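D-3-phosphoglycerate dehydrogenase oxidoreductase protein (Ralstonia solanacearum, PDB 3GG9) probably oxidises D-3-phosphoglycerate at its hydroxyl carbon, with NAD as the hydride acceptor. Local coordinates at residues L52-E57 with G86-L91; G79-D84 with V101-G106; A93-G98 with V331-A336. All blocks are in the same frame, centred on the assembly; numbering follows the deposited sequence. Where two conformers were deposited one is given.

Interaction 1 of 3, residues L52-E57 with G86-L91; sequences LVLIRE and GGHIDL. Unlike the reference sequence in segment 52-57: Leu52 (reference Ile).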
loop_
_atom_site.group_PDB
_atom_site.type_symbol
_atom_site.label_atom_id
_atom_site.label_comp_id
_atom_site.label_asym_id
_atom_site.label_seq_id
_atom_site.Cartn_x
_atom_site.Cartn_y
_atom_site.Cartn_z
ATOM N N LEU A 52 -24.771 10.304 23.969
ATOM C CA LEU A 52 -24.398 10.343 22.569
ATOM C C LEU A 52 -22.941 9.936 22.482
ATOM O O LEU A 52 -22.105 10.503 23.173
ATOM C CB LEU A 52 -24.595 11.761 22.035
ATOM C CG LEU A 52 -24.818 12.058 20.563
ATOM C CD1 LEU A 52 -25.888 11.179 19.938
ATOM C CD2 LEU A 52 -25.197 13.514 20.459
ATOM N N VAL A 53 -22.653 8.933 21.654
ATOM C CA VAL A 53 -21.281 8.559 21.359
ATOM C C VAL A 53 -20.888 9.117 19.986
ATOM O O VAL A 53 -21.546 8.841 18.972
ATOM C CB VAL A 53 -21.051 7.036 21.412
ATOM C CG1 VAL A 53 -19.569 6.692 21.086
ATOM C CG2 VAL A 53 -21.442 6.503 22.795
ATOM N N LEU A 54 -19.824 9.915 19.983
ATOM C CA LEU A 54 -19.304 10.520 18.762
ATOM C C LEU A 54 -18.047 9.790 18.294
ATOM O O LEU A 54 -17.183 9.432 19.106
ATOM C CB LEU A 54 -18.985 12.003 18.983
ATOM C CG LEU A 54 -20.126 12.956 19.373
ATOM C CD1 LEU A 54 -19.619 14.389 19.493
ATOM C CD2 LEU A 54 -21.256 12.893 18.351
ATOM N N ILE A 55 -17.968 9.577 16.985
ATOM C CA ILE A 55 -16.806 8.985 16.329
ATOM C C ILE A 55 -15.902 10.102 15.840
ATOM O O ILE A 55 -16.179 10.751 14.832
ATOM C CB ILE A 55 -17.202 8.034 15.176
ATOM C CG1 ILE A 55 -18.227 7.000 15.656
ATOM C CG2 ILE A 55 -15.948 7.377 14.549
ATOM C CD1 ILE A 55 -18.624 5.958 14.611
ATOM N N ARG A 56 -14.832 10.317 16.597
ATOM C CA ARG A 56 -13.852 11.348 16.296
ATOM C C ARG A 56 -14.501 12.699 15.973
ATOM O O ARG A 56 -15.347 13.168 16.726
ATOM C CB ARG A 56 -12.874 10.851 15.220
ATOM C CG ARG A 56 -12.021 9.678 15.725
ATOM C CD ARG A 56 -11.283 10.036 17.016
ATOM N NE ARG A 56 -10.509 11.275 16.887
ATOM C CZ ARG A 56 -10.625 12.343 17.677
ATOM N NH1 ARG A 56 -9.876 13.412 17.449
ATOM N NH2 ARG A 56 -11.475 12.350 18.695
ATOM N N GLU A 57 -14.142 13.315 14.851
ATOM C CA GLU A 57 -14.735 14.610 14.497
ATOM C C GLU A 57 -15.815 14.543 13.420
ATOM O O GLU A 57 -16.070 15.539 12.738
ATOM C CB GLU A 57 -13.644 15.604 14.083
ATOM C CG GLU A 57 -12.549 15.814 15.130
ATOM C CD GLU A 57 -12.177 17.291 15.307
ATOM O OE1 GLU A 57 -11.669 17.656 16.396
ATOM O OE2 GLU A 57 -12.405 18.091 14.371
ATOM N N GLY A 86 -12.766 26.957 18.341
ATOM C CA GLY A 86 -13.323 26.012 17.394
ATOM C C GLY A 86 -13.448 24.703 18.147
ATOM O O GLY A 86 -14.048 24.662 19.228
ATOM N N GLY A 87 -12.860 23.638 17.599
ATOM C CA GLY A 87 -13.062 22.283 18.125
ATOM C C GLY A 87 -14.450 21.832 17.712
ATOM O O GLY A 87 -15.352 22.665 17.557
ATOM N N HIS A 88 -14.656 20.530 17.535
ATOM C CA HIS A 88 -15.947 20.077 17.024
ATOM C C HIS A 88 -17.038 20.002 18.109
ATOM O O HIS A 88 -18.201 19.774 17.809
ATOM C CB HIS A 88 -15.806 18.765 16.245
ATOM C CG HIS A 88 -15.720 17.554 17.114
ATOM N ND1 HIS A 88 -16.767 16.671 17.254
ATOM C CD2 HIS A 88 -14.721 17.084 17.898
ATOM C CE1 HIS A 88 -16.417 15.708 18.085
ATOM N NE2 HIS A 88 -15.179 15.933 18.489
ATOM N N ILE A 89 -16.659 20.207 19.372
ATOM C CA ILE A 89 -17.657 20.302 20.446
ATOM C C ILE A 89 -17.574 21.652 21.180
ATOM O O ILE A 89 -16.524 22.014 21.714
ATOM C CB ILE A 89 -17.582 19.132 21.477
ATOM C CG1 ILE A 89 -17.654 17.766 20.784
ATOM C CG2 ILE A 89 -18.728 19.234 22.502
ATOM C CD1 ILE A 89 -17.273 16.622 21.699
ATOM N N ASP A 90 -18.686 22.389 21.195
ATOM C CA ASP A 90 -18.783 23.636 21.973
ATOM C C ASP A 90 -18.903 23.292 23.466
ATOM O O ASP A 90 -20.005 23.023 23.970
ATOM C CB ASP A 90 -19.980 24.459 21.482
ATOM C CG ASP A 90 -19.998 25.892 22.033
ATOM O OD1 ASP A 90 -19.340 26.200 23.049
ATOM O OD2 ASP A 90 -20.711 26.720 21.441
ATOM N N LEU A 91 -17.760 23.278 24.155
ATOM C CA LEU A 91 -17.678 22.799 25.530
ATOM C C LEU A 91 -18.386 23.724 26.513
ATOM O O LEU A 91 -18.994 23.262 27.483
ATOM C CB LEU A 91 -16.214 22.612 25.951
ATOM C CG LEU A 91 -15.457 21.536 25.172
ATOM C CD1 LEU A 91 -14.037 21.377 25.704
ATOM C CD2 LEU A 91 -16.203 20.208 25.240
#

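Interaction 2 of 3, residues G79-D84 with V101-G106; sequences GRVSRD and VLEGKG. With SO4 (sulfate ion), chain E.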
loop_
_atom_site.group_PDB
_atom_site.type_symbol
_atom_site.label_atom_id
_atom_site.label_comp_id
_atom_site.label_asym_id
_atom_site.label_seq_id
_atom_site.Cartn_x
_atom_site.Cartn_y
_atom_site.Cartn_z
ATOM N N GLY A 79 -11.541 9.028 21.425
ATOM C CA GLY A 79 -10.327 9.816 21.313
ATOM C C GLY A 79 -10.391 11.127 22.084
ATOM O O GLY A 79 -11.276 11.323 22.922
ATOM N N ARG A 80 -9.453 12.027 21.789
ATOM C CA ARG A 80 -9.269 13.276 22.544
ATOM C C ARG A 80 -10.336 14.351 22.271
ATOM O O ARG A 80 -10.919 14.420 21.186
ATOM C CB ARG A 80 -7.859 13.847 22.293
ATOM C CG ARG A 80 -7.662 14.493 20.911
ATOM C CD ARG A 80 -6.187 14.540 20.486
ATOM N NE ARG A 80 -5.499 15.762 20.919
ATOM C CZ ARG A 80 -5.500 16.917 20.248
ATOM N NH1 ARG A 80 -4.836 17.962 20.731
ATOM N NH2 ARG A 80 -6.162 17.037 19.099
ATOM N N VAL A 81 -10.582 15.182 23.278
ATOM C CA VAL A 81 -11.443 16.353 23.140
ATOM C C VAL A 81 -10.549 17.586 23.103
ATOM O O VAL A 81 -9.787 17.834 24.047
ATOM C CB VAL A 81 -12.453 16.488 24.316
ATOM C CG1 VAL A 81 -13.400 17.666 24.079
ATOM C CG2 VAL A 81 -13.251 15.211 24.497
ATOM N N SER A 82 -10.630 18.341 22.011
ATOM C CA SER A 82 -9.827 19.560 21.864
ATOM C C SER A 82 -10.401 20.717 22.682
ATOM O O SER A 82 -11.589 21.035 22.588
ATOM C CB SER A 82 -9.683 19.957 20.391
ATOM O OG SER A 82 -10.923 20.367 19.840
ATOM N N ARG A 83 -9.541 21.333 23.486
ATOM C CA ARG A 83 -9.925 22.445 24.354
ATOM C C ARG A 83 -9.882 23.798 23.631
ATOM O O ARG A 83 -10.419 24.793 24.128
ATOM C CB ARG A 83 -9.024 22.483 25.596
ATOM C CG ARG A 83 -8.982 21.190 26.415
ATOM C CD ARG A 83 -10.379 20.752 26.857
ATOM N NE ARG A 83 -10.374 20.055 28.143
ATOM C CZ ARG A 83 -10.186 18.746 28.295
ATOM N NH1 ARG A 83 -10.201 18.217 29.512
ATOM N NH2 ARG A 83 -9.980 17.965 27.239
ATOM N N ASP A 84 -9.254 23.822 22.454
ATOM C CA ASP A 84 -8.970 25.069 21.744
ATOM C C ASP A 84 -10.197 25.687 21.061
ATOM O O ASP A 84 -11.254 25.051 20.969
ATOM C CB ASP A 84 -7.805 24.882 20.753
ATOM C CG ASP A 84 -8.215 24.160 19.471
ATOM O OD1 ASP A 84 -8.994 23.182 19.534
ATOM O OD2 ASP A 84 -7.736 24.568 18.392
ATOM N N VAL A 101 -19.041 16.195 28.903
ATOM C CA VAL A 101 -18.312 15.668 27.761
ATOM C C VAL A 101 -17.227 14.744 28.284
ATOM O O VAL A 101 -16.374 15.150 29.076
ATOM C CB VAL A 101 -17.740 16.785 26.871
ATOM C CG1 VAL A 101 -16.852 16.195 25.769
ATOM C CG2 VAL A 101 -18.888 17.598 26.253
ATOM N N LEU A 102 -17.282 13.485 27.856
ATOM C CA LEU A 102 -16.334 12.482 28.328
ATOM C C LEU A 102 -15.228 12.317 27.298
ATOM O O LEU A 102 -15.498 12.285 26.100
ATOM C CB LEU A 102 -17.038 11.150 28.601
ATOM C CG LEU A 102 -18.338 11.217 29.418
ATOM C CD1 LEU A 102 -18.814 9.845 29.782
ATOM C CD2 LEU A 102 -18.195 12.065 30.663
ATOM N N GLU A 103 -13.989 12.250 27.770
ATOM C CA GLU A 103 -12.830 12.240 26.885
ATOM C C GLU A 103 -12.243 10.853 26.857
ATOM O O GLU A 103 -12.027 10.230 27.911
ATOM C CB GLU A 103 -11.776 13.255 27.348
ATOM C CG GLU A 103 -10.506 13.279 26.492
ATOM C CD GLU A 103 -9.660 14.516 26.697
ATOM O OE1 GLU A 103 -9.077 15.004 25.696
ATOM O OE2 GLU A 103 -9.578 15.001 27.850
ATOM N N GLY A 104 -12.005 10.359 25.648
ATOM C CA GLY A 104 -11.347 9.083 25.484
ATOM C C GLY A 104 -9.847 9.210 25.367
ATOM O O GLY A 104 -9.267 10.259 25.645
ATOM N N LYS A 105 -9.214 8.119 24.956
ATOM C CA LYS A 105 -7.805 8.132 24.598
ATOM C C LYS A 105 -7.644 7.657 23.151
ATOM O O LYS A 105 -8.481 6.917 22.625
ATOM C CB LYS A 105 -6.975 7.268 25.556
ATOM C CG LYS A 105 -6.952 7.802 26.992
ATOM C CD LYS A 105 -5.526 7.999 27.506
ATOM C CE LYS A 105 -5.490 8.935 28.720
ATOM N NZ LYS A 105 -4.112 9.106 29.270
ATOM N N GLY A 106 -6.577 8.111 22.510
ATOM C CA GLY A 106 -6.259 7.697 21.155
ATOM C C GLY A 106 -4.966 6.932 21.031
ATOM O O GLY A 106 -4.288 6.677 22.032
HETATM S S SO4 E . -7.149 10.932 18.654
HETATM O O1 SO4 E . -8.207 10.169 18.026
HETATM O O2 SO4 E . -7.512 11.254 20.021
HETATM O O3 SO4 E . -5.928 10.137 18.662
HETATM O O4 SO4 E . -6.950 12.151 17.869
HETATM O O HOH W 1 -11.512 6.664 23.142
#

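Interaction 3 of 3, residues A93-G98 with V331-A336; sequences ACTDKG and VANPTA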
loop_
_atom_site.group_PDB
_atom_site.type_symbol
_atom_site.label_atom_id
_atom_site.label_comp_id
_atom_site.label_asym_id
_atom_site.label_seq_id
_atom_site.Cartn_x
_atom_site.Cartn_y
_atom_site.Cartn_z
ATOM N N ALA A 93 -20.996 25.685 25.755
ATOM C CA ALA A 93 -22.430 25.446 25.570
ATOM C C ALA A 93 -22.896 24.170 26.270
ATOM O O ALA A 93 -24.003 24.141 26.816
ATOM C CB ALA A 93 -22.802 25.425 24.110
ATOM N N CYS A 94 -22.043 23.139 26.259
ATOM C CA CYS A 94 -22.295 21.884 26.978
ATOM C C CYS A 94 -22.356 22.129 28.480
ATOM O O CYS A 94 -23.282 21.677 29.146
ATOM C CB CYS A 94 -21.215 20.833 26.666
ATOM S SG CYS A 94 -21.358 20.095 25.021
ATOM N N THR A 95 -21.364 22.858 28.988
ATOM C CA THR A 95 -21.283 23.229 30.394
ATOM C C THR A 95 -22.522 24.031 30.835
ATOM O O THR A 95 -23.034 23.807 31.930
ATOM C CB THR A 95 -19.977 23.996 30.685
ATOM O OG1 THR A 95 -18.857 23.179 30.321
ATOM C CG2 THR A 95 -19.867 24.353 32.149
ATOM N N ASP A 96 -23.012 24.915 29.956
ATOM C CA ASP A 96 -24.246 25.694 30.177
ATOM C C ASP A 96 -25.494 24.827 30.348
ATOM O O ASP A 96 -26.371 25.144 31.161
ATOM C CB ASP A 96 -24.486 26.686 29.024
ATOM C CG ASP A 96 -23.562 27.896 29.079
ATOM O OD1 ASP A 96 -22.873 28.092 30.107
ATOM O OD2 ASP A 96 -23.519 28.653 28.082
ATOM N N LYS A 97 -25.571 23.741 29.577
ATOM C CA LYS A 97 -26.707 22.823 29.649
ATOM C C LYS A 97 -26.506 21.749 30.718
ATOM O O LYS A 97 -27.400 20.943 30.962
ATOM C CB LYS A 97 -26.971 22.159 28.291
ATOM C CG LYS A 97 -27.189 23.123 27.118
ATOM C CD LYS A 97 -28.620 23.648 27.041
ATOM C CE LYS A 97 -28.869 24.370 25.719
ATOM N NZ LYS A 97 -27.973 25.547 25.509
ATOM N N GLY A 98 -25.341 21.737 31.355
ATOM C CA GLY A 98 -24.996 20.664 32.286
ATOM C C GLY A 98 -24.867 19.320 31.574
ATOM O O GLY A 98 -25.239 18.285 32.122
ATOM N N VAL A 331 -14.398 13.292 32.609
ATOM C CA VAL A 331 -15.129 14.526 32.264
ATOM C C VAL A 331 -14.160 15.617 31.818
ATOM O O VAL A 331 -13.240 15.964 32.547
ATOM C CB VAL A 331 -16.093 15.030 33.403
ATOM C CG1 VAL A 331 -16.888 16.266 32.937
ATOM C CG2 VAL A 331 -17.079 13.946 33.781
ATOM N N ALA A 332 -14.364 16.105 30.592
ATOM C CA ALA A 332 -13.563 17.176 30.013
ATOM C C ALA A 332 -13.908 18.520 30.649
ATOM O O ALA A 332 -13.015 19.324 30.910
ATOM C CB ALA A 332 -13.773 17.250 28.499
ATOM N N ASN A 333 -15.202 18.730 30.908
ATOM C CA ASN A 333 -15.738 19.996 31.412
ATOM C C ASN A 333 -16.351 19.857 32.817
ATOM O O ASN A 333 -17.570 19.916 32.970
ATOM C CB ASN A 333 -16.772 20.538 30.399
ATOM C CG ASN A 333 -17.960 19.585 30.180
ATOM O OD1 ASN A 333 -17.861 18.376 30.425
ATOM N ND2 ASN A 333 -19.096 20.137 29.740
ATOM N N PRO A 334 -15.516 19.673 33.861
ATOM C CA PRO A 334 -16.086 19.241 35.144
ATOM C C PRO A 334 -17.044 20.258 35.797
ATOM O O PRO A 334 -17.843 19.879 36.654
ATOM C CB PRO A 334 -14.848 19.013 36.027
ATOM C CG PRO A 334 -13.692 18.946 35.081
ATOM C CD PRO A 334 -14.062 19.864 33.962
ATOM N N THR A 335 -16.987 21.520 35.370
ATOM C CA THR A 335 -17.896 22.551 35.895
ATOM C C THR A 335 -19.339 22.401 35.386
ATOM O O THR A 335 -20.210 23.184 35.756
ATOM C CB THR A 335 -17.362 24.004 35.677
ATOM O OG1 THR A 335 -17.347 24.324 34.284
ATOM C CG2 THR A 335 -15.951 24.171 36.253
ATOM N N ALA A 336 -19.584 21.395 34.544
ATOM C CA ALA A 336 -20.941 21.008 34.150
ATOM C C ALA A 336 -21.602 20.112 35.199
ATOM O O ALA A 336 -22.798 19.830 35.114
ATOM C CB ALA A 336 -20.920 20.300 32.800
#

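Interaction 1 of 3, residues L52-E57 with G86-L91
Strand 51-54 belongs to the flavodoxin-like parallel sheet of the substrate-binding domain, and at its C-terminal end His88 packs against Leu54, Arg56 and Glu57. His88 and Arg56 were each modelled in two conformers, and one of each is described. The imidazole is sandwiched. CA of Glu57 sits over the centre of one face in a CH-pi contact, 4.0 Å from the ring centroid and 6° off the ring normal. The opposite face is met nearer its rim by CG1 of the adjoining Ile89. His88 CG lies between its own backbone N and carbonyl carbon (chi1 80°), which brings the ring between these two residues. The Glu57 chain bends at chi2 and lays its carboxylate beside the ring, with OE1 3.4 Å from His88 CD2. The carboxylate and ring planes are 46° apart. Arg56 O approaches the ring obliquely and is 3.1 Å from His88 CE1. It is also 3.3 Å from His88 NE2, but the angle is too poor for a hydrogen bond. His88 ND1 is bonded to Thr59 O, which helps fix the rotation of the ring. The backbone N of His88 is buried without a partner in the model. Leu54 and Ile89 meet tip to tip, CD1 to CD1 at 3.9 Å. Leu54 CD1 also lies 3.7 Å from His88 CE1. The Arg56 guanidinium bonds Thr78 O and Arg80 O, and its NE pairs with a bound sulfate. Leu54, His88 and Ile89 all touch Gln77 of the neighbouring strand 74-77, while Val53 packs on Phe317 and Ile320 of helix 306-324.

Interaction 2 of 3, residues G79-D84 with V101-G106
One carboxylate, that of Glu103, grips both a backbone amide and a guanidinium, and both donors reach it from well out of the carboxylate plane. Val81 N gives a nearly straight bond to Glu103 OE1, 2.9 Å at 165°. Arg83 NH2 forms a salt bridge to Glu103 OE2 at 3.1 Å, with OE2 in the guanidinium plane. The two flat groups are turned 45° against each other. Arg83 NH2 also bonds Val81 O at 3.2 Å, so this one nitrogen ties the carboxylate to the 79-84 backbone. Glu103 reaches the site as an extended chain, with CG opposite its backbone N (chi1 178°). Its CB and CG pass beside Val81 CG2. Deeper in, Val81 CG2 touches Val101 CG1 at 3.9 Å. The contact joins the loops that follow two adjacent parallel strands, 74-77 and 100-102, at the C-terminal ends of the strands of the flavodoxin-like sheet. Backbone amides in the first loop bind the substrate carboxylate in related dehydrogenases. Here Arg80 N donates to O2 of a sulfate at 2.7 Å. The sulfate probably comes from the crystallisation liquor, but its place is consistent with an anion site. Arg224 NH2 and Tyr312 OH also bond it, and Arg56 NE forms a salt bridge to it. Gly79 and Gly106 border the sulfate with their CA atoms and place no side chain against it. Gly104 N bonds Gly79 O at 3.0 Å, from above the carbonyl plane. A water accepts from Gly79 N at 2.9 Å and donates to Lys105 O at 3.1 Å.

Interaction 3 of 3, residues A93-G98 with V331-A336
Thr95, Ala336 and Asn333 carry this contact between the last turn of helix 91-97, which ends in a Schellman motif at Gly98, and a short 3-10 turn, 334-336. The turn follows helix 306-324, the helix that brings the chain back to the flavodoxin-like domain. Thr95 has the largest share of the buried surface. Its OG1 accepts a hydrogen bond from Asn333 ND2, 3.1 Å long with an N-H...O angle of 147°. The hydroxyl lies 18° out of the Asn333 amide plane. Thr95 OG1 is also bonded to Leu91 O one helical turn earlier. A chi1 of -58° sets OG1 beside the backbone N, where both partners can be met. The same rotation sends CG2 across to Thr335 OG1, at 3.3 Å. The Asn333 amide is held at both ends. ND2 is bonded to Val99 O as well as to Thr95, and OD1 takes the backbone N of Val101. One amide thus joins the helix to the edge strand 100-102 that follows it. CB of Asn333 slides alongside Thr95 OG1, and Cys94 CB lies near ND2. The methyl of Ala336 packs on the helix backbone, CB 3.8 Å from Thr95 CA. The 3-10 turn is held by Ala336 N bonding Asn333 O at 3.0 Å. On the helix side, Gly98 N bonds back to Thr95 O at 3.2 Å. Gly98 has positive phi and no side chain, and its CA rests 3.7 Å from Ala336 O.

Overall arrangement
All three contacts lie in the flavodoxin-like domain. Interaction 1 is buried, and ring and methyl packing dominate it. Interaction 2 is partly buried and is the most polar, with a salt bridge, backbone bonds, a water and a sulfate. Interaction 3 is farther from the chain centre, partly buried, and rests on one side-chain bond plus close packing. Interactions 1 and 2 reach the same sheet at the C-terminal ends of its strands, and they also touch where Gly87 packs on Ser82. Interaction 3 borders strand 100-102, which belongs to interaction 2: Val101 O probably takes a hydrogen bond from Ala332 N. Cys94 SG packs on both Ile89 and Val101, so interaction 3 touches the other two.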